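Side-chain contacts in thiosulfate sulfurtransferase TUM1 (Saccharomyces cerevisiae, PDB 3UTN), which transfers persulfide sulfur from NFS1 to UBA4 in the pathway for 2-thiolation of the wobble uridine of tRNAs: residues A[34-39]-A[149-154]; A[276-281]-A[293-298]; A[79-84]-A[91-96]. All blocks are in the same frame, centred on the assembly; numbering follows the deposited sequence. Where two conformers were deposited one is given.

Contact 1: A[34-39]-A[149-154]; sequences AFVKLV and NQYREF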
ATOM      1  N   ALA A  34     -18.851  -4.193   7.058  1.00 22.51           N
ATOM      2  CA  ALA A  34     -18.330  -3.663   8.304  1.00 21.79           C
ATOM      3  C   ALA A  34     -18.228  -2.158   8.175  1.00 20.73           C
ATOM      4  O   ALA A  34     -18.490  -1.431   9.120  1.00 20.52           O
ATOM      5  CB  ALA A  34     -16.981  -4.268   8.622  1.00 22.36           C
ATOM      6  N   PHE A  35     -17.869  -1.696   6.985  1.00 20.46           N
ATOM      7  CA  PHE A  35     -17.789  -0.274   6.750  1.00 20.23           C
ATOM      8  C   PHE A  35     -19.130   0.421   6.921  1.00 20.12           C
ATOM      9  O   PHE A  35     -19.212   1.418   7.618  1.00 21.14           O
ATOM     10  CB  PHE A  35     -17.206   0.040   5.380  1.00 19.98           C
ATOM     11  CG  PHE A  35     -17.355   1.472   4.995  1.00 20.34           C
ATOM     12  CD1 PHE A  35     -16.545   2.446   5.568  1.00 20.38           C
ATOM     13  CD2 PHE A  35     -18.341   1.860   4.104  1.00 20.29           C
ATOM     14  CE1 PHE A  35     -16.688   3.775   5.219  1.00 20.22           C
ATOM     15  CE2 PHE A  35     -18.490   3.188   3.755  1.00 20.69           C
ATOM     16  CZ  PHE A  35     -17.659   4.146   4.315  1.00 20.35           C
ATOM     17  N   VAL A  36     -20.179  -0.080   6.282  1.00 19.97           N
ATOM     18  CA  VAL A  36     -21.469   0.593   6.416  1.00 20.44           C
ATOM     19  C   VAL A  36     -21.963   0.459   7.845  1.00 20.79           C
ATOM     20  O   VAL A  36     -22.562   1.388   8.387  1.00 21.35           O
ATOM     21  CB  VAL A  36     -22.527   0.123   5.399  1.00 20.49           C
ATOM     22  CG1 VAL A  36     -22.087   0.492   3.993  1.00 20.19           C
ATOM     23  CG2 VAL A  36     -22.797  -1.366   5.515  1.00 19.69           C
ATOM     24  N   LYS A  37     -21.669  -0.684   8.459  1.00 21.48           N
ATOM     25  CA  LYS A  37     -21.979  -0.881   9.864  1.00 22.45           C
ATOM     26  C   LYS A  37     -21.255   0.194  10.659  1.00 22.00           C
ATOM     27  O   LYS A  37     -21.852   0.879  11.478  1.00 22.14           O
ATOM     28  CB  LYS A  37     -21.557  -2.268  10.334  1.00 23.12           C
ATOM     29  CG  LYS A  37     -21.974  -2.550  11.763  1.00 24.56           C
ATOM     30  CD  LYS A  37     -21.412  -3.857  12.278  1.00 25.97           C
ATOM     31  CE  LYS A  37     -21.854  -4.047  13.716  1.00 27.51           C
ATOM     32  NZ  LYS A  37     -21.648  -5.448  14.152  1.00 28.85           N
ATOM     33  N   LEU A  38     -19.967   0.345  10.383  1.00 22.58           N
ATOM     34  CA  LEU A  38     -19.162   1.362  11.037  1.00 22.88           C
ATOM     35  C   LEU A  38     -19.790   2.730  10.825  1.00 22.79           C
ATOM     36  O   LEU A  38     -20.040   3.454  11.785  1.00 23.75           O
ATOM     37  CB  LEU A  38     -17.731   1.334  10.510  1.00 23.31           C
ATOM     38  CG  LEU A  38     -16.761   2.397  11.020  1.00 23.50           C
ATOM     39  CD1 LEU A  38     -16.398   2.162  12.475  1.00 24.18           C
ATOM     40  CD2 LEU A  38     -15.526   2.384  10.140  1.00 23.49           C
ATOM     41  N   VAL A  39     -20.072   3.067   9.572  1.00 22.37           N
ATOM     42  CA  VAL A  39     -20.672   4.353   9.253  1.00 22.58           C
ATOM     43  C   VAL A  39     -21.990   4.524   9.988  1.00 22.44           C
ATOM     44  O   VAL A  39     -22.214   5.536  10.632  1.00 22.73           O
ATOM     45  CB  VAL A  39     -20.877   4.540   7.738  1.00 22.13           C
ATOM     46  CG1 VAL A  39     -21.610   5.840   7.451  1.00 23.38           C
ATOM     47  CG2 VAL A  39     -19.537   4.536   7.029  1.00 22.25           C
ATOM     48  N   ASN A 149     -13.960  -2.435  -4.935  1.00 20.96           N
ATOM     49  CA  ASN A 149     -14.504  -3.307  -5.971  1.00 22.25           C
ATOM     50  C   ASN A 149     -15.723  -4.034  -5.456  1.00 22.06           C
ATOM     51  O   ASN A 149     -16.779  -4.011  -6.079  1.00 21.74           O
ATOM     52  CB  ASN A 149     -13.473  -4.332  -6.430  1.00 23.67           C
ATOM     53  CG  ASN A 149     -12.401  -3.728  -7.310  1.00 24.60           C
ATOM     54  OD1 ASN A 149     -12.502  -2.580  -7.735  1.00 26.28           O
ATOM     55  ND2 ASN A 149     -11.372  -4.507  -7.597  1.00 25.53           N
ATOM     56  N   GLN A 150     -15.567  -4.665  -4.300  1.00 22.36           N
ATOM     57  CA  GLN A 150     -16.639  -5.452  -3.723  1.00 22.90           C
ATOM     58  C   GLN A 150     -17.717  -4.530  -3.237  1.00 21.89           C
ATOM     59  O   GLN A 150     -18.898  -4.799  -3.404  1.00 20.78           O
ATOM     60  CB  GLN A 150     -16.110  -6.313  -2.589  1.00 24.65           C
ATOM     61  CG  GLN A 150     -15.285  -7.471  -3.100  1.00 27.32           C
ATOM     62  CD  GLN A 150     -16.089  -8.392  -3.992  1.00 29.56           C
ATOM     63  OE1 GLN A 150     -16.512  -9.456  -3.560  1.00 32.61           O
ATOM     64  NE2 GLN A 150     -16.310  -7.979  -5.241  1.00 30.44           N
ATOM     65  N   TYR A 151     -17.281  -3.419  -2.658  1.00 20.85           N
ATOM     66  CA  TYR A 151     -18.163  -2.369  -2.235  1.00 20.55           C
ATOM     67  C   TYR A 151     -19.100  -1.981  -3.368  1.00 20.86           C
ATOM     68  O   TYR A 151     -20.315  -1.895  -3.179  1.00 19.93           O
ATOM     69  CB  TYR A 151     -17.321  -1.174  -1.816  1.00 20.05           C
ATOM     70  CG  TYR A 151     -18.100  -0.098  -1.146  1.00 19.80           C
ATOM     71  CD1 TYR A 151     -18.187  -0.046   0.239  1.00 19.62           C
ATOM     72  CD2 TYR A 151     -18.750   0.872  -1.892  1.00 19.53           C
ATOM     73  CE1 TYR A 151     -18.903   0.955   0.864  1.00 20.02           C
ATOM     74  CE2 TYR A 151     -19.478   1.868  -1.281  1.00 19.87           C
ATOM     75  CZ  TYR A 151     -19.548   1.903   0.099  1.00 19.53           C
ATOM     76  OH  TYR A 151     -20.258   2.891   0.706  1.00 20.31           O
ATOM     77  N   ARG A 152     -18.528  -1.746  -4.545  1.00 21.48           N
ATOM     78  CA  ARG A 152     -19.328  -1.376  -5.700  0.57 22.50           C
ATOM     79  C   ARG A 152     -20.110  -2.566  -6.220  1.00 22.71           C
ATOM     80  O   ARG A 152     -21.302  -2.453  -6.479  1.00 23.58           O
ATOM     81  CB  ARG A 152     -18.455  -0.793  -6.798  0.57 22.26           C
ATOM     82  CG  ARG A 152     -18.062   0.647  -6.545  0.57 22.35           C
ATOM     83  CD  ARG A 152     -17.069   1.100  -7.593  0.57 22.18           C
ATOM     84  NE  ARG A 152     -15.837   0.316  -7.529  0.57 22.18           N
ATOM     85  CZ  ARG A 152     -14.721   0.627  -8.181  0.57 22.01           C
ATOM     86  NH1 ARG A 152     -14.673   1.714  -8.941  0.57 21.57           N
ATOM     87  NH2 ARG A 152     -13.656  -0.148  -8.062  0.57 21.54           N
ATOM     88  N   GLU A 153     -19.442  -3.706  -6.342  1.00 24.42           N
ATOM     89  CA  GLU A 153     -20.084  -4.922  -6.844  1.00 26.34           C
ATOM     90  C   GLU A 153     -21.359  -5.206  -6.075  1.00 26.04           C
ATOM     91  O   GLU A 153     -22.385  -5.526  -6.660  1.00 26.09           O
ATOM     92  CB  GLU A 153     -19.141  -6.126  -6.772  1.00 28.62           C
ATOM     93  CG  GLU A 153     -19.808  -7.446  -7.154  1.00 32.34           C
ATOM     94  CD  GLU A 153     -18.906  -8.359  -7.964  1.00 36.42           C
ATOM     95  OE1 GLU A 153     -17.724  -8.541  -7.587  1.00 38.26           O
ATOM     96  OE2 GLU A 153     -19.393  -8.909  -8.982  1.00 38.47           O
ATOM     97  N   PHE A 154     -21.287  -5.070  -4.758  1.00 26.37           N
ATOM     98  CA  PHE A 154     -22.423  -5.375  -3.916  1.00 26.35           C
ATOM     99  C   PHE A 154     -23.226  -4.135  -3.567  1.00 25.89           C
ATOM    100  O   PHE A 154     -24.021  -4.140  -2.631  1.00 26.15           O
ATOM    101  CB  PHE A 154     -21.973  -6.191  -2.707  1.00 27.69           C
ATOM    102  CG  PHE A 154     -21.508  -7.560  -3.081  1.00 29.39           C
ATOM    103  CD1 PHE A 154     -22.423  -8.598  -3.228  1.00 30.50           C
ATOM    104  CD2 PHE A 154     -20.169  -7.801  -3.359  1.00 29.53           C
ATOM    105  CE1 PHE A 154     -22.000  -9.863  -3.606  1.00 31.69           C
ATOM    106  CE2 PHE A 154     -19.741  -9.064  -3.741  1.00 31.24           C
ATOM    107  CZ  PHE A 154     -20.658 -10.097  -3.862  1.00 31.23           C
TER
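Two helices of the N-terminal rhodanese domain, 32-41 and 148-153, meet through the rings of F35 and Y151, one aromatic pair carrying most of a contact of 106 Å². The CA atoms of F35 and Y151 are 9.2 Å apart, and each residue directs its CB toward the other helix, so the rings, not the backbones, make the contact. In both residues CG lies opposite the backbone N and beside the carbonyl carbon (chi1 169° for F35, -170° for Y151), and the rings cross obliquely. The pair is neither a stack nor a T: the ring planes are inclined at 64° and the centroids lie 5.7 Å apart. The touching atoms are CD2 of F35 and CE1 of Y151, at 3.4 Å, with F35 meeting the tyrosine at its edge, near the tyrosine plane. The phenol oxygen takes part as well, Y151 OH lying 3.5 Å from F35 CE2. It is satisfied by a hydrogen bond with the carbonyl oxygen of P157, which probably helps to fix the direction of the hydroxyl.

The elements brought together belong to the rhodanese alpha/beta fold, with its parallel sheet in strand order 1-5-4-2-3, and both aromatic side chains also rest on L145 of strand 141-145. From its own helix, CG2 of V39 lies 3.3 Å above one face of the F35 ring, toward its rim. V36 adds a peripheral touch, its CG1 coming no closer than 4.5 Å to Y151 CE1, and the same valine packs against P157.

Contact 2: A[276-281]-A[293-298]; sequences KPTICS and TALELA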
ATOM      1  N   LYS A 276      11.196 -14.571  11.439  1.00 33.51           N
ATOM      2  CA  LYS A 276      11.864 -13.424  10.836  1.00 31.86           C
ATOM      3  C   LYS A 276      10.894 -12.276  10.642  1.00 30.08           C
ATOM      4  O   LYS A 276       9.738 -12.502  10.275  1.00 29.39           O
ATOM      5  CB  LYS A 276      12.464 -13.795   9.485  1.00 32.25           C
ATOM      6  CG  LYS A 276      13.589 -14.802   9.564  1.00 33.31           C
ATOM      7  CD  LYS A 276      14.046 -15.179   8.172  1.00 34.58           C
ATOM      8  CE  LYS A 276      15.000 -16.357   8.218  1.00 34.65           C
ATOM      9  NZ  LYS A 276      15.471 -16.683   6.849  1.00 34.95           N
ATOM     10  N   PRO A 277      11.355 -11.039  10.891  1.00 28.18           N
ATOM     11  CA  PRO A 277      10.544  -9.912  10.474  1.00 27.20           C
ATOM     12  C   PRO A 277      10.482  -9.913   8.958  1.00 25.76           C
ATOM     13  O   PRO A 277      11.189 -10.680   8.300  1.00 24.52           O
ATOM     14  CB  PRO A 277      11.316  -8.691  10.984  1.00 27.48           C
ATOM     15  CG  PRO A 277      12.353  -9.213  11.915  1.00 29.14           C
ATOM     16  CD  PRO A 277      12.631 -10.618  11.491  1.00 29.15           C
ATOM     17  N   THR A 278       9.627  -9.078   8.403  1.00 25.08           N
ATOM     18  CA  THR A 278       9.415  -9.125   6.981  1.00 24.31           C
ATOM     19  C   THR A 278       9.634  -7.768   6.374  1.00 23.19           C
ATOM     20  O   THR A 278       9.318  -6.741   6.964  1.00 22.84           O
ATOM     21  CB  THR A 278       8.029  -9.696   6.649  1.00 24.87           C
ATOM     22  OG1 THR A 278       7.993 -11.058   7.079  1.00 25.88           O
ATOM     23  CG2 THR A 278       7.752  -9.653   5.154  1.00 24.08           C
ATOM     24  N   ILE A 279      10.233  -7.775   5.199  1.00 22.83           N
ATOM     25  CA  ILE A 279      10.356  -6.575   4.435  1.00 22.76           C
ATOM     26  C   ILE A 279       9.611  -6.810   3.153  1.00 22.17           C
ATOM     27  O   ILE A 279       9.774  -7.833   2.498  1.00 22.93           O
ATOM     28  CB  ILE A 279      11.817  -6.211   4.160  1.00 22.91           C
ATOM     29  CG1 ILE A 279      12.508  -5.876   5.481  1.00 22.67           C
ATOM     30  CG2 ILE A 279      11.888  -5.052   3.179  1.00 22.25           C
ATOM     31  CD1 ILE A 279      14.011  -5.784   5.399  1.00 23.35           C
ATOM     32  N   CYS A 280       8.745  -5.868   2.837  1.00 21.73           N
ATOM     33  CA  CYS A 280       8.094  -5.866   1.564  1.00 22.66           C
ATOM     34  C   CYS A 280       8.638  -4.734   0.755  1.00 22.65           C
ATOM     35  O   CYS A 280       8.911  -3.653   1.263  1.00 22.45           O
ATOM     36  CB  CYS A 280       6.594  -5.746   1.731  1.00 22.43           C
ATOM     37  SG  CYS A 280       5.965  -7.238   2.507  1.00 23.71           S
ATOM     38  N   SER A 281       8.818  -5.016  -0.515  1.00 23.54           N
ATOM     39  CA  SER A 281       9.253  -4.032  -1.454  1.00 25.01           C
ATOM     40  C   SER A 281       8.483  -4.347  -2.712  1.00 25.51           C
ATOM     41  O   SER A 281       7.782  -5.354  -2.791  1.00 24.80           O
ATOM     42  CB  SER A 281      10.752  -4.174  -1.694  1.00 24.95           C
ATOM     43  OG  SER A 281      11.044  -5.464  -2.200  1.00 28.11           O
ATOM     44  N   THR A 293       0.429  -5.544   3.610  1.00 19.25           N
ATOM     45  CA  THR A 293      -0.876  -5.554   4.233  1.00 19.73           C
ATOM     46  C   THR A 293      -1.436  -6.960   4.287  1.00 19.28           C
ATOM     47  O   THR A 293      -1.983  -7.364   5.312  1.00 19.51           O
ATOM     48  CB  THR A 293      -1.824  -4.614   3.483  1.00 19.84           C
ATOM     49  OG1 THR A 293      -1.288  -3.290   3.554  1.00 19.83           O
ATOM     50  CG2 THR A 293      -3.206  -4.633   4.092  1.00 20.00           C
ATOM     51  N   ALA A 294      -1.277  -7.699   3.192  1.00 19.52           N
ATOM     52  CA  ALA A 294      -1.692  -9.097   3.136  1.00 20.08           C
ATOM     53  C   ALA A 294      -0.959  -9.914   4.189  1.00 20.82           C
ATOM     54  O   ALA A 294      -1.564 -10.734   4.871  1.00 20.93           O
ATOM     55  CB  ALA A 294      -1.445  -9.672   1.763  1.00 19.38           C
ATOM     56  N   LEU A 295       0.342  -9.665   4.322  1.00 21.00           N
ATOM     57  CA  LEU A 295       1.157 -10.364   5.306  1.00 21.92           C
ATOM     58  C   LEU A 295       0.701 -10.044   6.715  1.00 22.35           C
ATOM     59  O   LEU A 295       0.498 -10.939   7.529  1.00 22.63           O
ATOM     60  CB  LEU A 295       2.629 -10.011   5.126  1.00 21.64           C
ATOM     61  CG  LEU A 295       3.190 -10.387   3.758  1.00 21.74           C
ATOM     62  CD1 LEU A 295       4.649 -10.002   3.668  1.00 22.20           C
ATOM     63  CD2 LEU A 295       3.007 -11.870   3.474  1.00 22.40           C
ATOM     64  N   GLU A 296       0.518  -8.762   6.995  1.00 22.68           N
ATOM     65  CA  GLU A 296       0.026  -8.353   8.295  1.00 23.70           C
ATOM     66  C   GLU A 296      -1.364  -8.900   8.541  1.00 23.45           C
ATOM     67  O   GLU A 296      -1.693  -9.304   9.655  1.00 22.78           O
ATOM     68  CB  GLU A 296       0.032  -6.844   8.398  1.00 25.25           C
ATOM     69  CG  GLU A 296       1.441  -6.309   8.458  1.00 26.42           C
ATOM     70  CD  GLU A 296       1.539  -4.878   8.002  1.00 28.48           C
ATOM     71  OE1 GLU A 296       0.546  -4.333   7.466  1.00 29.71           O
ATOM     72  OE2 GLU A 296       2.622  -4.301   8.191  1.00 29.38           O
ATOM     73  N   LEU A 297      -2.167  -8.920   7.486  1.00 23.12           N
ATOM     74  CA  LEU A 297      -3.473  -9.541   7.526  1.00 24.04           C
ATOM     75  C   LEU A 297      -3.338 -11.001   7.917  1.00 23.80           C
ATOM     76  O   LEU A 297      -4.103 -11.493   8.734  1.00 24.16           O
ATOM     77  CB  LEU A 297      -4.150  -9.424   6.168  1.00 23.93           C
ATOM     78  CG  LEU A 297      -5.562  -9.973   6.064  1.00 24.56           C
ATOM     79  CD1 LEU A 297      -6.472  -9.223   7.019  1.00 25.11           C
ATOM     80  CD2 LEU A 297      -6.012  -9.798   4.631  1.00 24.85           C
ATOM     81  N   ALA A 298      -2.345 -11.668   7.334  1.00 24.18           N
ATOM     82  CA  ALA A 298      -2.044 -13.063   7.621  1.00 24.07           C
ATOM     83  C   ALA A 298      -1.405 -13.229   8.993  1.00 24.04           C
ATOM     84  O   ALA A 298      -1.093 -14.340   9.405  1.00 24.47           O
ATOM     85  CB  ALA A 298      -1.140 -13.634   6.544  1.00 24.27           C
TER
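This is a buried strand-to-helix packing contact in the C-terminal rhodanese domain, between the first strand, 278-281, and the helix, 286-297, of a beta-alpha-beta unit. The evidence is a single methyl group touching two neighbours: CD1 of L295 lies 3.3 Å from C280 SG and 3.5 Å from T278 CG2. The second distance is tighter than usual for two carbons, so the fit is close. T278 and C280, two positions apart on the strand, both direct CB toward the helix, whereas I279 between them points away. On the threonine the torsion divides the labour: CG2, anti to the backbone N, meets the leucine, while OG1 (chi1 -65°) hydrogen-bonds with N205 ND2. The side chains of T278 and L295 cross at about a right angle, and no hydrogen bond links the two segments.

The strand leads directly to the catalytic cysteine, which forms the persulfide intermediate: the side chain of C280 is about 7 Å from that of C282. Among the neighbouring elements, L295 also touches F207 of strand 205-208 and L261 of helix 255-267, while C280 reaches V303 of strand 303-306, where the beta-alpha-beta unit is completed.

Contact 3: A[79-84]-A[91-96]; sequences FDIDAI and YPHMFP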
ATOM      1  N   PHE A  79      -7.303  10.802  -1.799  1.00 21.07           N
ATOM      2  CA  PHE A  79      -5.948  10.803  -1.305  1.00 21.23           C
ATOM      3  C   PHE A  79      -5.065  10.654  -2.515  1.00 21.64           C
ATOM      4  O   PHE A  79      -5.019   9.597  -3.142  1.00 21.48           O
ATOM      5  CB  PHE A  79      -5.734   9.642  -0.351  1.00 21.74           C
ATOM      6  CG  PHE A  79      -4.379   9.614   0.284  1.00 22.21           C
ATOM      7  CD1 PHE A  79      -3.282   9.122  -0.411  1.00 22.46           C
ATOM      8  CD2 PHE A  79      -4.202  10.058   1.588  1.00 23.02           C
ATOM      9  CE1 PHE A  79      -2.030   9.078   0.178  1.00 23.47           C
ATOM     10  CE2 PHE A  79      -2.951  10.016   2.185  1.00 23.28           C
ATOM     11  CZ  PHE A  79      -1.866   9.524   1.479  1.00 23.49           C
ATOM     12  N   ASP A  80      -4.368  11.725  -2.842  1.00 22.15           N
ATOM     13  CA  ASP A  80      -3.511  11.719  -3.991  1.00 22.92           C
ATOM     14  C   ASP A  80      -2.208  11.028  -3.642  1.00 23.12           C
ATOM     15  O   ASP A  80      -1.307  11.626  -3.059  1.00 21.88           O
ATOM     16  CB  ASP A  80      -3.265  13.137  -4.477  1.00 24.01           C
ATOM     17  CG  ASP A  80      -2.691  13.168  -5.863  1.00 24.34           C
ATOM     18  OD1 ASP A  80      -1.961  12.225  -6.218  1.00 24.35           O
ATOM     19  OD2 ASP A  80      -2.972  14.128  -6.593  1.00 26.34           O
ATOM     20  N   ILE A  81      -2.133   9.755  -4.009  1.00 23.06           N
ATOM     21  CA  ILE A  81      -0.950   8.933  -3.794  1.00 23.89           C
ATOM     22  C   ILE A  81       0.302   9.638  -4.304  1.00 24.01           C
ATOM     23  O   ILE A  81       1.348   9.600  -3.660  1.00 23.91           O
ATOM     24  CB  ILE A  81      -1.129   7.556  -4.484  1.00 23.79           C
ATOM     25  CG1 ILE A  81      -2.109   6.690  -3.682  1.00 24.36           C
ATOM     26  CG2 ILE A  81       0.198   6.846  -4.705  1.00 24.64           C
ATOM     27  CD1 ILE A  81      -1.664   6.343  -2.278  1.00 24.78           C
ATOM     28  N   ASP A  82       0.174  10.300  -5.448  1.00 24.63           N
ATOM     29  CA  ASP A  82       1.300  10.993  -6.061  1.00 26.06           C
ATOM     30  C   ASP A  82       1.684  12.245  -5.301  1.00 26.02           C
ATOM     31  O   ASP A  82       2.858  12.459  -5.022  1.00 27.26           O
ATOM     32  CB  ASP A  82       0.980  11.356  -7.502  1.00 26.50           C
ATOM     33  CG  ASP A  82       0.847  10.150  -8.376  1.00 27.59           C
ATOM     34  OD1 ASP A  82       1.594   9.175  -8.164  1.00 29.10           O
ATOM     35  OD2 ASP A  82      -0.006  10.174  -9.277  1.00 28.99           O
ATOM     36  N   ALA A  83       0.694  13.072  -4.988  1.00 26.50           N
ATOM     37  CA  ALA A  83       0.945  14.340  -4.315  1.00 26.68           C
ATOM     38  C   ALA A  83       1.366  14.118  -2.876  1.00 26.68           C
ATOM     39  O   ALA A  83       2.234  14.818  -2.368  1.00 26.55           O
ATOM     40  CB  ALA A  83      -0.281  15.231  -4.386  1.00 27.41           C
ATOM     41  N   ILE A  84       0.766  13.128  -2.228  1.00 25.30           N
ATOM     42  CA  ILE A  84       1.067  12.843  -0.834  1.00 25.89           C
ATOM     43  C   ILE A  84       2.184  11.812  -0.784  1.00 26.67           C
ATOM     44  O   ILE A  84       2.027  10.681  -0.321  1.00 26.38           O
ATOM     45  CB  ILE A  84      -0.182  12.412  -0.057  1.00 25.26           C
ATOM     46  CG1 ILE A  84      -1.358  13.311  -0.456  1.00 25.60           C
ATOM     47  CG2 ILE A  84       0.091  12.455   1.441  1.00 25.95           C
ATOM     48  CD1 ILE A  84      -2.716  12.840   0.004  1.00 25.23           C
ATOM     49  N   TYR A  91      13.018   8.881  -6.413  1.00 31.67           N
ATOM     50  CA  TYR A  91      12.381   7.578  -6.426  1.00 30.30           C
ATOM     51  C   TYR A  91      10.879   7.756  -6.327  1.00 29.59           C
ATOM     52  O   TYR A  91      10.404   8.645  -5.627  1.00 30.26           O
ATOM     53  CB  TYR A  91      12.940   6.709  -5.293  1.00 30.27           C
ATOM     54  CG  TYR A  91      14.429   6.905  -5.165  1.00 30.63           C
ATOM     55  CD1 TYR A  91      15.281   6.532  -6.202  1.00 30.55           C
ATOM     56  CD2 TYR A  91      14.980   7.519  -4.044  1.00 30.38           C
ATOM     57  CE1 TYR A  91      16.646   6.731  -6.114  1.00 30.79           C
ATOM     58  CE2 TYR A  91      16.347   7.727  -3.948  1.00 31.37           C
ATOM     59  CZ  TYR A  91      17.170   7.326  -4.987  1.00 31.21           C
ATOM     60  OH  TYR A  91      18.524   7.526  -4.917  1.00 32.28           O
ATOM     61  N   PRO A  92      10.130   6.926  -7.061  1.00 28.83           N
ATOM     62  CA  PRO A  92       8.683   7.022  -7.108  1.00 28.93           C
ATOM     63  C   PRO A  92       8.039   6.656  -5.778  1.00 28.04           C
ATOM     64  O   PRO A  92       8.590   5.855  -5.017  1.00 27.06           O
ATOM     65  CB  PRO A  92       8.290   6.002  -8.184  1.00 29.12           C
ATOM     66  CG  PRO A  92       9.447   5.072  -8.284  1.00 29.19           C
ATOM     67  CD  PRO A  92      10.654   5.883  -7.957  1.00 28.93           C
ATOM     68  N   HIS A  93       6.891   7.273  -5.511  1.00 28.18           N
ATOM     69  CA  HIS A  93       6.009   6.898  -4.410  1.00 28.28           C
ATOM     70  C   HIS A  93       6.712   6.764  -3.108  1.00 28.14           C
ATOM     71  O   HIS A  93       6.444   5.842  -2.340  1.00 28.35           O
ATOM     72  CB  HIS A  93       5.290   5.605  -4.741  1.00 30.17           C
ATOM     73  CG  HIS A  93       4.518   5.673  -6.021  1.00 32.03           C
ATOM     74  ND1 HIS A  93       3.564   6.594  -6.235  1.00 33.76           N
ATOM     75  CD2 HIS A  93       4.593   4.906  -7.175  1.00 33.30           C
ATOM     76  CE1 HIS A  93       3.054   6.427  -7.461  1.00 33.92           C
ATOM     77  NE2 HIS A  93       3.683   5.393  -8.037  1.00 34.46           N
ATOM     78  N   MET A  94       7.628   7.687  -2.854  1.00 26.72           N
ATOM     79  CA  MET A  94       8.345   7.687  -1.609  1.00 26.99           C
ATOM     80  C   MET A  94       7.455   8.283  -0.560  1.00 26.00           C
ATOM     81  O   MET A  94       6.729   9.241  -0.814  1.00 26.18           O
ATOM     82  CB  MET A  94       9.658   8.449  -1.721  1.00 27.14           C
ATOM     83  CG  MET A  94      10.673   7.716  -2.577  1.00 28.13           C
ATOM     84  SD  MET A  94      10.805   5.979  -2.124  1.00 28.60           S
ATOM     85  CE  MET A  94      11.608   6.126  -0.527  1.00 27.46           C
ATOM     86  N   PHE A  95       7.510   7.689   0.618  1.00 25.93           N
ATOM     87  CA  PHE A  95       6.660   8.085   1.705  1.00 25.47           C
ATOM     88  C   PHE A  95       6.711   9.588   1.893  1.00 25.99           C
ATOM     89  O   PHE A  95       7.793  10.177   1.848  1.00 26.29           O
ATOM     90  CB  PHE A  95       7.094   7.395   2.980  1.00 25.61           C
ATOM     91  CG  PHE A  95       6.019   7.339   3.998  1.00 25.65           C
ATOM     92  CD1 PHE A  95       5.016   6.389   3.894  1.00 25.02           C
ATOM     93  CD2 PHE A  95       5.980   8.257   5.030  1.00 25.58           C
ATOM     94  CE1 PHE A  95       4.002   6.339   4.824  1.00 25.51           C
ATOM     95  CE2 PHE A  95       4.964   8.216   5.960  1.00 25.78           C
ATOM     96  CZ  PHE A  95       3.972   7.263   5.854  1.00 25.81           C
ATOM     97  N   PRO A  96       5.542  10.220   2.082  1.00 26.05           N
ATOM     98  CA  PRO A  96       5.576  11.663   2.207  1.00 26.41           C
ATOM     99  C   PRO A  96       6.285  12.097   3.471  1.00 27.33           C
ATOM    100  O   PRO A  96       6.360  11.342   4.442  1.00 27.04           O
ATOM    101  CB  PRO A  96       4.096  12.051   2.279  1.00 26.03           C
ATOM    102  CG  PRO A  96       3.407  10.830   2.773  1.00 25.80           C
ATOM    103  CD  PRO A  96       4.166   9.697   2.145  1.00 25.91           C
TER
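The backbones approach at two places, D82 to H93 with CA atoms 6.5 Å apart and I84 to P96 at 5.6 Å, as the connection between strand 77-78 and helix 98-107 of the N-terminal rhodanese domain folds back on itself. D80 shapes the first arm through an Asx motif: its OD1 accepts from A83 N at 3.0 Å, from above the carboxylate plane.

D82 and H93 both set CG opposite the carbonyl carbon (chi1 -67° and -56°) and run alongside each other, carboxylate and ring planes 20° apart. OD1 of D82 sits at the ring edge, 3.2 Å from H93 CE1; this is a carbon contact, and the same oxygen has a weak hydrogen bond from W54 NE1. I81 crosses the histidine at about a right angle, its CG2 3.7 Å from H93 ND1. H93 also meets W54 edge-to-face, and its side chain is about 7 Å from that of the catalytic C282. With an alanine here, I81 CG2 and the W54 ring would probably lose their imidazole neighbour, opening a gap beside D82.

The P96 ring packs against I84, its CG 3.4 Å from the carbonyl oxygen of I84 and 3.9 Å from I84 CG2.

Overall arrangement
None of the three contacts contains a hydrogen bond across its segments, yet each packs differently. Contacts 1 and 2 are wholly or mainly interior: contact 1 joins two helices of the N-terminal domain through aromatic rings, contact 2 a strand and a helix of the C-terminal domain through one leucine methyl. Contact 3 is the broadest, at 204 Å², and the most mixed, with buried I81, I84 and P96 beside partly exposed D82 and H93 in a loop. Contacts 1 and 3 share a domain but no elements, their centres 26 Å apart. Contacts 2 and 3 occupy different domains on opposite sides of the chain's centre, yet both approach C282; contact 1 lies away from it.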